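Immunomodulatory active chitinase (Trichuris suis, PDB 6G9C) probably binds and hydrolyses chitin as a secreted family 18 glycoside hydrolase, and displays immunomodulatory properties in inflammatory lung disease. Local coordinates at residues 32-40 and 391-399; 126-137 and 165-174. All blocks are in the same frame, centred on the assembly; numbering follows the deposited sequence.

Interaction 1 of 2, residues 32-40 and 391-399; sequences KYVRGCYFT and ISLMQEILG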
loop_
_atom_site.group_PDB
_atom_site.type_symbol
_atom_site.label_atom_id
_atom_site.label_comp_id
_atom_site.label_asym_id
_atom_site.label_seq_id
_atom_site.Cartn_x
_atom_site.Cartn_y
_atom_site.Cartn_z
ATOM N N LYS A 32 18.497 -12.232 8.146
ATOM C CA LYS A 32 19.885 -12.256 8.600
ATOM C C LYS A 32 20.809 -11.361 7.758
ATOM O O LYS A 32 21.786 -10.820 8.281
ATOM C CB LYS A 32 20.420 -13.689 8.602
ATOM C CG LYS A 32 21.607 -13.889 9.525
ATOM C CD LYS A 32 22.543 -14.966 9.011
ATOM C CE LYS A 32 23.673 -15.211 9.998
ATOM N NZ LYS A 32 24.244 -13.934 10.517
ATOM N N TYR A 33 20.521 -11.205 6.465
ATOM C CA TYR A 33 21.287 -10.300 5.613
ATOM C C TYR A 33 20.361 -9.266 4.984
ATOM O O TYR A 33 19.277 -9.606 4.495
ATOM C CB TYR A 33 22.052 -11.065 4.521
ATOM C CG TYR A 33 23.179 -11.918 5.070
ATOM C CD1 TYR A 33 24.359 -11.341 5.511
ATOM C CD2 TYR A 33 23.046 -13.299 5.176
ATOM C CE1 TYR A 33 25.388 -12.113 6.025
ATOM C CE2 TYR A 33 24.072 -14.080 5.689
ATOM C CZ TYR A 33 25.235 -13.484 6.113
ATOM O OH TYR A 33 26.255 -14.254 6.625
ATOM N N VAL A 34 20.790 -7.998 5.019
ATOM C CA VAL A 34 20.126 -6.941 4.263
ATOM C C VAL A 34 20.332 -7.181 2.771
ATOM O O VAL A 34 21.440 -7.509 2.332
ATOM C CB VAL A 34 20.695 -5.568 4.673
ATOM C CG1 VAL A 34 20.294 -4.488 3.676
ATOM C CG2 VAL A 34 20.263 -5.194 6.091
ATOM N N ARG A 35 19.272 -7.003 1.979
ATOM C CA ARG A 35 19.371 -7.000 0.519
ATOM C C ARG A 35 18.714 -5.730 0.002
ATOM O O ARG A 35 17.490 -5.596 0.067
ATOM C CB ARG A 35 18.727 -8.246 -0.100
ATOM C CG ARG A 35 19.355 -9.528 0.409
ATOM C CD ARG A 35 18.702 -10.761 -0.207
ATOM N NE ARG A 35 17.412 -11.062 0.406
ATOM C CZ ARG A 35 16.244 -10.910 -0.208
ATOM N NH1 ARG A 35 16.204 -10.460 -1.451
ATOM N NH2 ARG A 35 15.115 -11.206 0.421
ATOM N N GLY A 36 19.522 -4.793 -0.503
ATOM C CA GLY A 36 18.981 -3.534 -0.996
ATOM C C GLY A 36 19.188 -3.293 -2.481
ATOM O O GLY A 36 20.110 -3.852 -3.078
ATOM N N CYS A 37 18.348 -2.451 -3.086
ATOM C CA CYS A 37 18.430 -2.139 -4.507
ATOM C C CYS A 37 18.072 -0.686 -4.727
ATOM O O CYS A 37 17.036 -0.236 -4.235
ATOM C CB CYS A 37 17.455 -2.992 -5.336
ATOM S SG CYS A 37 17.663 -4.763 -5.153
ATOM N N TYR A 38 18.861 0.019 -5.531
ATOM C CA TYR A 38 18.513 1.384 -5.912
ATOM C C TYR A 38 17.702 1.405 -7.208
ATOM O O TYR A 38 18.116 0.844 -8.231
ATOM C CB TYR A 38 19.755 2.247 -6.078
ATOM C CG TYR A 38 20.291 2.767 -4.759
ATOM C CD1 TYR A 38 21.069 1.957 -3.943
ATOM C CD2 TYR A 38 19.975 4.047 -4.312
ATOM C CE1 TYR A 38 21.548 2.429 -2.710
ATOM C CE2 TYR A 38 20.462 4.529 -3.088
ATOM C CZ TYR A 38 21.236 3.700 -2.292
ATOM O OH TYR A 38 21.729 4.126 -1.064
ATOM N N PHE A 39 16.534 2.039 -7.138
ATOM C CA PHE A 39 15.760 2.478 -8.291
ATOM C C PHE A 39 16.183 3.900 -8.647
ATOM O O PHE A 39 16.455 4.708 -7.750
ATOM C CB PHE A 39 14.266 2.425 -7.936
ATOM C CG PHE A 39 13.354 2.957 -9.009
ATOM C CD1 PHE A 39 13.041 4.308 -9.073
ATOM C CD2 PHE A 39 12.799 2.094 -9.941
ATOM C CE1 PHE A 39 12.201 4.791 -10.057
ATOM C CE2 PHE A 39 11.958 2.572 -10.932
ATOM C CZ PHE A 39 11.662 3.911 -10.994
ATOM N N THR A 40 16.239 4.219 -9.949
ATOM C CA THR A 40 16.615 5.562 -10.388
ATOM C C THR A 40 15.520 6.165 -11.262
ATOM O O THR A 40 15.052 5.526 -12.214
ATOM C CB THR A 40 17.962 5.591 -11.143
ATOM O OG1 THR A 40 17.840 4.908 -12.401
ATOM C CG2 THR A 40 19.075 4.947 -10.310
ATOM N N ILE A 391 21.357 -9.386 -10.048
ATOM C CA ILE A 391 20.751 -9.002 -8.774
ATOM C C ILE A 391 20.099 -10.200 -8.078
ATOM O O ILE A 391 20.080 -10.265 -6.841
ATOM C CB ILE A 391 19.779 -7.828 -9.008
ATOM C CG1 ILE A 391 20.563 -6.635 -9.558
ATOM C CG2 ILE A 391 19.089 -7.402 -7.711
ATOM C CD1 ILE A 391 19.703 -5.487 -9.990
ATOM N N SER A 392 19.602 -11.190 -8.844
ATOM C CA SER A 392 19.046 -12.407 -8.251
ATOM C C SER A 392 20.010 -13.102 -7.302
ATOM O O SER A 392 19.562 -13.862 -6.435
ATOM C CB SER A 392 18.659 -13.436 -9.334
ATOM O OG SER A 392 17.722 -12.899 -10.241
ATOM N N LEU A 393 21.320 -12.889 -7.473
ATOM C CA LEU A 393 22.305 -13.593 -6.657
ATOM C C LEU A 393 22.209 -13.224 -5.184
ATOM O O LEU A 393 22.650 -14.003 -4.335
ATOM C CB LEU A 393 23.718 -13.302 -7.174
ATOM C CG LEU A 393 24.011 -13.940 -8.547
ATOM C CD1 LEU A 393 25.325 -13.437 -9.121
ATOM C CD2 LEU A 393 24.018 -15.444 -8.442
ATOM N N MET A 394 21.682 -12.037 -4.860
ATOM C CA MET A 394 21.529 -11.659 -3.457
ATOM C C MET A 394 20.552 -12.592 -2.746
ATOM O O MET A 394 20.900 -13.249 -1.758
ATOM C CB MET A 394 21.069 -10.199 -3.343
ATOM C CG MET A 394 22.123 -9.178 -3.728
ATOM S SD MET A 394 21.734 -7.524 -3.092
ATOM C CE MET A 394 20.186 -7.187 -3.912
ATOM N N GLN A 395 19.322 -12.678 -3.259
ATOM C CA GLN A 395 18.345 -13.620 -2.715
ATOM C C GLN A 395 18.872 -15.052 -2.729
ATOM O O GLN A 395 18.705 -15.796 -1.755
ATOM C CB GLN A 395 17.054 -13.525 -3.523
ATOM C CG GLN A 395 15.796 -13.566 -2.717
ATOM C CD GLN A 395 15.592 -14.888 -2.048
ATOM O OE1 GLN A 395 15.946 -15.932 -2.596
ATOM N NE2 GLN A 395 15.017 -14.862 -0.849
ATOM N N GLU A 396 19.508 -15.461 -3.831
ATOM C CA GLU A 396 19.863 -16.870 -3.986
ATOM C C GLU A 396 20.943 -17.291 -3.008
ATOM O O GLU A 396 20.942 -18.438 -2.551
ATOM C CB GLU A 396 20.334 -17.153 -5.407
ATOM C CG GLU A 396 19.235 -17.138 -6.435
ATOM C CD GLU A 396 19.777 -17.154 -7.847
ATOM O OE1 GLU A 396 20.951 -17.549 -8.030
ATOM O OE2 GLU A 396 19.032 -16.766 -8.772
ATOM N N ILE A 397 21.863 -16.390 -2.679
ATOM C CA ILE A 397 23.001 -16.715 -1.832
ATOM C C ILE A 397 22.783 -16.259 -0.396
ATOM O O ILE A 397 23.060 -17.008 0.540
ATOM C CB ILE A 397 24.292 -16.102 -2.418
ATOM C CG1 ILE A 397 24.568 -16.670 -3.816
ATOM C CG2 ILE A 397 25.473 -16.344 -1.484
ATOM C CD1 ILE A 397 25.639 -15.913 -4.602
ATOM N N LEU A 398 22.279 -15.038 -0.192
ATOM C CA LEU A 398 22.065 -14.549 1.163
ATOM C C LEU A 398 20.726 -14.975 1.746
ATOM O O LEU A 398 20.526 -14.834 2.956
ATOM C CB LEU A 398 22.185 -13.023 1.210
ATOM C CG LEU A 398 23.529 -12.449 0.736
ATOM C CD1 LEU A 398 23.498 -10.938 0.722
ATOM C CD2 LEU A 398 24.683 -12.963 1.589
ATOM N N GLY A 399 19.815 -15.494 0.931
ATOM C CA GLY A 399 18.579 -16.073 1.435
ATOM C C GLY A 399 17.470 -15.070 1.682
ATOM O O GLY A 399 16.441 -15.408 2.274
#

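Interaction 2 of 2, residues 126-137 and 165-174; sequences YSNRAKFISSLV and LLCQEILAKF. With EDO (1,2-ethanediol), chain F.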
loop_
_atom_site.group_PDB
_atom_site.type_symbol
_atom_site.label_atom_id
_atom_site.label_comp_id
_atom_site.label_asym_id
_atom_site.label_seq_id
_atom_site.Cartn_x
_atom_site.Cartn_y
_atom_site.Cartn_z
ATOM N N TYR A 126 21.204 24.494 13.593
ATOM C CA TYR A 126 19.983 23.815 14.032
ATOM C C TYR A 126 18.769 24.320 13.265
ATOM O O TYR A 126 17.936 23.528 12.807
ATOM C CB TYR A 126 19.759 24.008 15.540
ATOM C CG TYR A 126 18.580 23.204 16.047
ATOM C CD1 TYR A 126 18.729 21.860 16.380
ATOM C CD2 TYR A 126 17.315 23.766 16.139
ATOM C CE1 TYR A 126 17.656 21.104 16.819
ATOM C CE2 TYR A 126 16.228 23.011 16.577
ATOM C CZ TYR A 126 16.410 21.685 16.917
ATOM O OH TYR A 126 15.345 20.927 17.349
ATOM N N SER A 127 18.675 25.643 13.097
ATOM C CA SER A 127 17.553 26.255 12.392
ATOM C C SER A 127 17.419 25.703 10.973
ATOM O O SER A 127 16.328 25.321 10.535
ATOM C CB SER A 127 17.748 27.775 12.374
ATOM O OG SER A 127 16.537 28.450 12.107
ATOM N N ASN A 128 18.524 25.652 10.238
ATOM C CA ASN A 128 18.461 25.149 8.873
ATOM C C ASN A 128 18.094 23.669 8.851
ATOM O O ASN A 128 17.271 23.238 8.035
ATOM C CB ASN A 128 19.795 25.385 8.174
ATOM C CG ASN A 128 20.054 26.847 7.873
ATOM O OD1 ASN A 128 19.241 27.708 8.181
ATOM N ND2 ASN A 128 21.196 27.130 7.257
ATOM N N ARG A 129 18.687 22.875 9.749
ATOM C CA ARG A 129 18.410 21.444 9.754
ATOM C C ARG A 129 16.960 21.161 10.135
ATOM O O ARG A 129 16.340 20.237 9.592
ATOM C CB ARG A 129 19.374 20.721 10.698
ATOM C CG ARG A 129 20.851 20.907 10.337
ATOM C CD ARG A 129 21.760 20.057 11.215
ATOM N NE ARG A 129 21.648 20.405 12.639
ATOM C CZ ARG A 129 22.494 21.187 13.316
ATOM N NH1 ARG A 129 23.552 21.745 12.726
ATOM N NH2 ARG A 129 22.283 21.407 14.605
ATOM N N ALA A 130 16.402 21.948 11.058
ATOM C CA ALA A 130 15.018 21.739 11.481
ATOM C C ALA A 130 14.039 22.034 10.349
ATOM O O ALA A 130 13.031 21.332 10.194
ATOM C CB ALA A 130 14.702 22.611 12.701
ATOM N N LYS A 131 14.305 23.082 9.563
ATOM C CA LYS A 131 13.458 23.373 8.414
ATOM C C LYS A 131 13.484 22.219 7.424
ATOM O O LYS A 131 12.437 21.761 6.953
ATOM C CB LYS A 131 13.905 24.671 7.740
ATOM C CG LYS A 131 12.948 25.113 6.652
ATOM C CD LYS A 131 13.411 26.376 5.958
ATOM C CE LYS A 131 12.481 26.714 4.803
ATOM N NZ LYS A 131 12.755 28.057 4.225
ATOM N N PHE A 132 14.683 21.729 7.102
ATOM C CA PHE A 132 14.810 20.571 6.221
ATOM C C PHE A 132 14.092 19.350 6.789
ATOM O O PHE A 132 13.349 18.663 6.076
ATOM C CB PHE A 132 16.288 20.263 5.991
ATOM C CG PHE A 132 16.537 18.895 5.431
ATOM C CD1 PHE A 132 16.212 18.611 4.122
ATOM C CD2 PHE A 132 17.086 17.892 6.215
ATOM C CE1 PHE A 132 16.431 17.360 3.593
ATOM C CE2 PHE A 132 17.310 16.636 5.693
ATOM C CZ PHE A 132 16.984 16.368 4.372
ATOM N N ILE A 133 14.322 19.048 8.069
ATOM C CA ILE A 133 13.769 17.827 8.661
ATOM C C ILE A 133 12.239 17.857 8.650
ATOM O O ILE A 133 11.588 16.853 8.327
ATOM C CB ILE A 133 14.325 17.634 10.087
ATOM C CG1 ILE A 133 15.783 17.173 10.048
ATOM C CG2 ILE A 133 13.498 16.631 10.859
ATOM C CD1 ILE A 133 16.469 17.261 11.403
ATOM N N SER A 134 11.643 19.006 8.997
ATOM C CA SER A 134 10.185 19.134 8.948
ATOM C C SER A 134 9.668 18.934 7.530
ATOM O O SER A 134 8.659 18.248 7.316
ATOM C CB SER A 134 9.745 20.498 9.477
ATOM O OG SER A 134 10.000 20.605 10.865
ATOM N N SER A 135 10.351 19.530 6.550
ATOM C CA SER A 135 9.970 19.355 5.153
ATOM C C SER A 135 10.088 17.897 4.727
ATOM O O SER A 135 9.216 17.368 4.029
ATOM C CB SER A 135 10.844 20.241 4.268
ATOM O OG SER A 135 10.477 20.111 2.908
ATOM N N LEU A 136 11.168 17.236 5.132
ATOM C CA LEU A 136 11.398 15.854 4.728
ATOM C C LEU A 136 10.362 14.918 5.342
ATOM O O LEU A 136 9.801 14.051 4.656
ATOM C CB LEU A 136 12.808 15.449 5.143
ATOM C CG LEU A 136 13.103 13.964 5.078
ATOM C CD1 LEU A 136 13.157 13.521 3.617
ATOM C CD2 LEU A 136 14.393 13.626 5.800
ATOM N N VAL A 137 10.093 15.082 6.641
ATOM C CA VAL A 137 9.151 14.195 7.321
ATOM C C VAL A 137 7.776 14.289 6.680
ATOM O O VAL A 137 7.107 13.266 6.445
ATOM C CB VAL A 137 9.109 14.512 8.826
ATOM C CG1 VAL A 137 7.772 14.124 9.406
ATOM C CG2 VAL A 137 10.220 13.775 9.531
ATOM N N LEU A 165 25.211 15.930 13.783
ATOM C CA LEU A 165 24.038 16.602 14.336
ATOM C C LEU A 165 22.818 16.384 13.446
ATOM O O LEU A 165 21.732 16.040 13.930
ATOM C CB LEU A 165 24.320 18.092 14.504
ATOM C CG LEU A 165 25.185 18.477 15.708
ATOM C CD1 LEU A 165 25.731 19.894 15.554
ATOM C CD2 LEU A 165 24.433 18.315 17.035
ATOM N N LEU A 166 22.982 16.578 12.136
ATOM C CA LEU A 166 21.891 16.303 11.207
ATOM C C LEU A 166 21.341 14.887 11.398
ATOM O O LEU A 166 20.122 14.689 11.511
ATOM C CB LEU A 166 22.371 16.514 9.769
ATOM C CG LEU A 166 21.405 16.118 8.648
ATOM C CD1 LEU A 166 20.157 16.974 8.688
ATOM C CD2 LEU A 166 22.094 16.248 7.305
ATOM N N CYS A 167 22.226 13.887 11.468
ATOM C CA CYS A 167 21.754 12.507 11.601
ATOM C C CYS A 167 21.092 12.257 12.957
ATOM O O CYS A 167 20.057 11.583 13.026
ATOM C CB CYS A 167 22.901 11.527 11.374
ATOM S SG CYS A 167 23.480 11.488 9.671
ATOM N N GLN A 168 21.654 12.798 14.043
ATOM C CA GLN A 168 21.023 12.624 15.345
ATOM C C GLN A 168 19.644 13.275 15.372
ATOM O O GLN A 168 18.698 12.721 15.947
ATOM C CB GLN A 168 21.917 13.215 16.445
ATOM C CG GLN A 168 23.228 12.461 16.632
ATOM C CD GLN A 168 24.194 13.216 17.522
ATOM O OE1 GLN A 168 24.142 14.444 17.599
ATOM N NE2 GLN A 168 25.065 12.487 18.215
ATOM N N GLU A 169 19.511 14.458 14.755
ATOM C CA GLU A 169 18.232 15.167 14.768
ATOM C C GLU A 169 17.193 14.497 13.861
ATOM O O GLU A 169 15.997 14.495 14.190
ATOM C CB GLU A 169 18.450 16.628 14.375
ATOM C CG GLU A 169 19.180 17.429 15.487
ATOM C CD GLU A 169 19.835 18.719 15.002
ATOM O OE1 GLU A 169 19.487 19.217 13.912
ATOM O OE2 GLU A 169 20.714 19.236 15.727
ATOM N N ILE A 170 17.616 13.944 12.716
ATOM C CA ILE A 170 16.686 13.186 11.865
ATOM C C ILE A 170 16.076 12.032 12.650
ATOM O O ILE A 170 14.849 11.867 12.698
ATOM C CB ILE A 170 17.382 12.671 10.589
ATOM C CG1 ILE A 170 17.598 13.799 9.570
ATOM C CG2 ILE A 170 16.554 11.502 9.924
ATOM C CD1 ILE A 170 18.667 13.470 8.503
ATOM N N LEU A 171 16.925 11.223 13.288
ATOM C CA LEU A 171 16.413 10.077 14.034
ATOM C C LEU A 171 15.478 10.527 15.145
ATOM O O LEU A 171 14.406 9.939 15.334
ATOM C CB LEU A 171 17.564 9.238 14.596
ATOM C CG LEU A 171 17.132 8.060 15.481
ATOM C CD1 LEU A 171 16.315 7.038 14.691
ATOM C CD2 LEU A 171 18.321 7.393 16.143
ATOM N N ALA A 172 15.853 11.588 15.874
ATOM C CA ALA A 172 15.000 12.092 16.946
ATOM C C ALA A 172 13.624 12.477 16.416
ATOM O O ALA A 172 12.599 12.179 17.048
ATOM C CB ALA A 172 15.664 13.292 17.634
ATOM N N LYS A 173 13.581 13.168 15.275
ATOM C CA LYS A 173 12.296 13.536 14.689
ATOM C C LYS A 173 11.513 12.302 14.278
ATOM O O LYS A 173 10.295 12.228 14.501
ATOM C CB LYS A 173 12.492 14.440 13.475
ATOM C CG LYS A 173 11.188 14.977 12.897
ATOM C CD LYS A 173 10.528 15.929 13.888
ATOM C CE LYS A 173 9.599 16.915 13.198
ATOM N NZ LYS A 173 8.471 17.371 14.062
ATOM N N PHE A 174 12.198 11.328 13.665
ATOM C CA PHE A 174 11.522 10.103 13.230
ATOM C C PHE A 174 10.884 9.397 14.422
ATOM O O PHE A 174 9.746 8.917 14.342
ATOM C CB PHE A 174 12.506 9.168 12.506
ATOM C CG PHE A 174 12.832 9.573 11.074
ATOM C CD1 PHE A 174 12.391 10.782 10.546
ATOM C CD2 PHE A 174 13.574 8.726 10.251
ATOM C CE1 PHE A 174 12.690 11.139 9.230
ATOM C CE2 PHE A 174 13.880 9.084 8.939
ATOM C CZ PHE A 174 13.443 10.296 8.435
HETATM C C1 EDO F . 22.451 27.746 15.335
HETATM O O1 EDO F . 21.170 27.186 15.639
HETATM C C2 EDO F . 23.528 26.890 15.970
HETATM O O2 EDO F . 23.320 25.540 15.561
#

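Interaction 1 of 2, residues 32-40 and 391-399
The first strand of the TIM barrel, 34-40, meets the C-terminal helix 392-398 of the modelled chain through Y33, R35 and C37 on one side and I391, M394, Q395 and L398 on the other. Strand and helix run antiparallel, with their axes 9.1 Å apart, and no hydrogen bond passes between the two segments. L398 CD2 lies over a face of the Y33 ring, 4.0 Å from its centroid and 16° off the normal, a CH-pi contact. The two side chains cross at about a right angle, and Y33 CB rests on L398 CB at 3.8 Å. R35 lies across the helix backbone, with its CD 3.6 Å from M394 C. A bend at chi3 (-77°) then turns its guanidinium over Q395, where NH1 comes within 3.4 Å of Q395 CG. This methylene lies over one face of the guanidinium, toward its rim, while the amide plane of Q395 stands 80° from it. The polar end of R35 is held from elsewhere, NH1 bonding to the carbonyl of N60. Deeper in, the curled chain of M394 brings its CE methyl to both G36 O (3.4 Å) and C37 SG (3.7 Å). I391 CG2 packs on C37 SG at 3.9 Å, and the sulfur is itself tied to C62 by a disulfide. Helix 347-360 flanks the contact, its K358 touching Y33. The helix after the last barrel strand, 364-368, laid against the outside of the first strand beside helix 347-360, closes the ring of a TIM barrel, as in family 18 chitinases.

Interaction 2 of 2, residues 126-137 and 165-174
R129 lays its guanidinium against L165, whose CB sits over the centre of one face, 3.8 Å from R129 CZ, while the backbone N of Y126 lies above the opposite face. Held between these two, the group grips E169 side-on. R129 NE donates to E169 OE1 at 2.8 Å in a nearly straight bond (174°) that lies in the guanidinium plane, and R129 NH2 reaches the syn lone pair of E169 OE2 at 2.9 Å, more bent. The guanidinium and carboxylate planes are 45° apart, so the fork is twisted rather than flat. NH1 turns to the carbonyl of A123, which further fixes the rotation of the group. Y126 swings its ring away from its own amide nitrogen, and an edge of it comes to the same carboxylate, CD1 being 3.4 Å from E169 OE2. Helices 126-142 and 160-181 belong to the outer layer of the TIM barrel; their segments 126-137 and 165-174 cross at -41°, with strand 147-151 following the first helix in sequence and F148 and L150 of that strand packing beneath. Along the interface I133 wedges between E169, I170 and K173: its CD1 lies 3.6 Å from E169 CB, and its CG2 presses on K173 CG at 3.5 Å, tighter than usual for two carbons. The ammonium of K173 pairs with E176. Nearer the barrel, L166 CD1 approaches F132 CD2 at 4.0 Å, the two side chains crossing at about a right angle. Farther along, V137 CG2 meets the F174 ring at its edge, 3.6 Å from CE1, and V137 also packs on T181 of the second subunit.

How the interactions relate
From the start of the modelled chain the backbone enters the barrel at once through strand 34-40, whose partner in interaction 1 comes only at the end of the modelled chain, in helix 392-398. That contact therefore closes a loop of 350 residues around nearly the whole domain. Interaction 2 is nested within it and far more local: helix 126-142 leads into strand 147-151, and helix 160-181 follows, so just 27 residues separate its segments. The two centres lie 30 Å apart and their nearest atoms about 13 Å, without touching. Interaction 1 joins the two ends of the modelled chain, whereas interaction 2 ties neighbouring outer helices beside the second subunit.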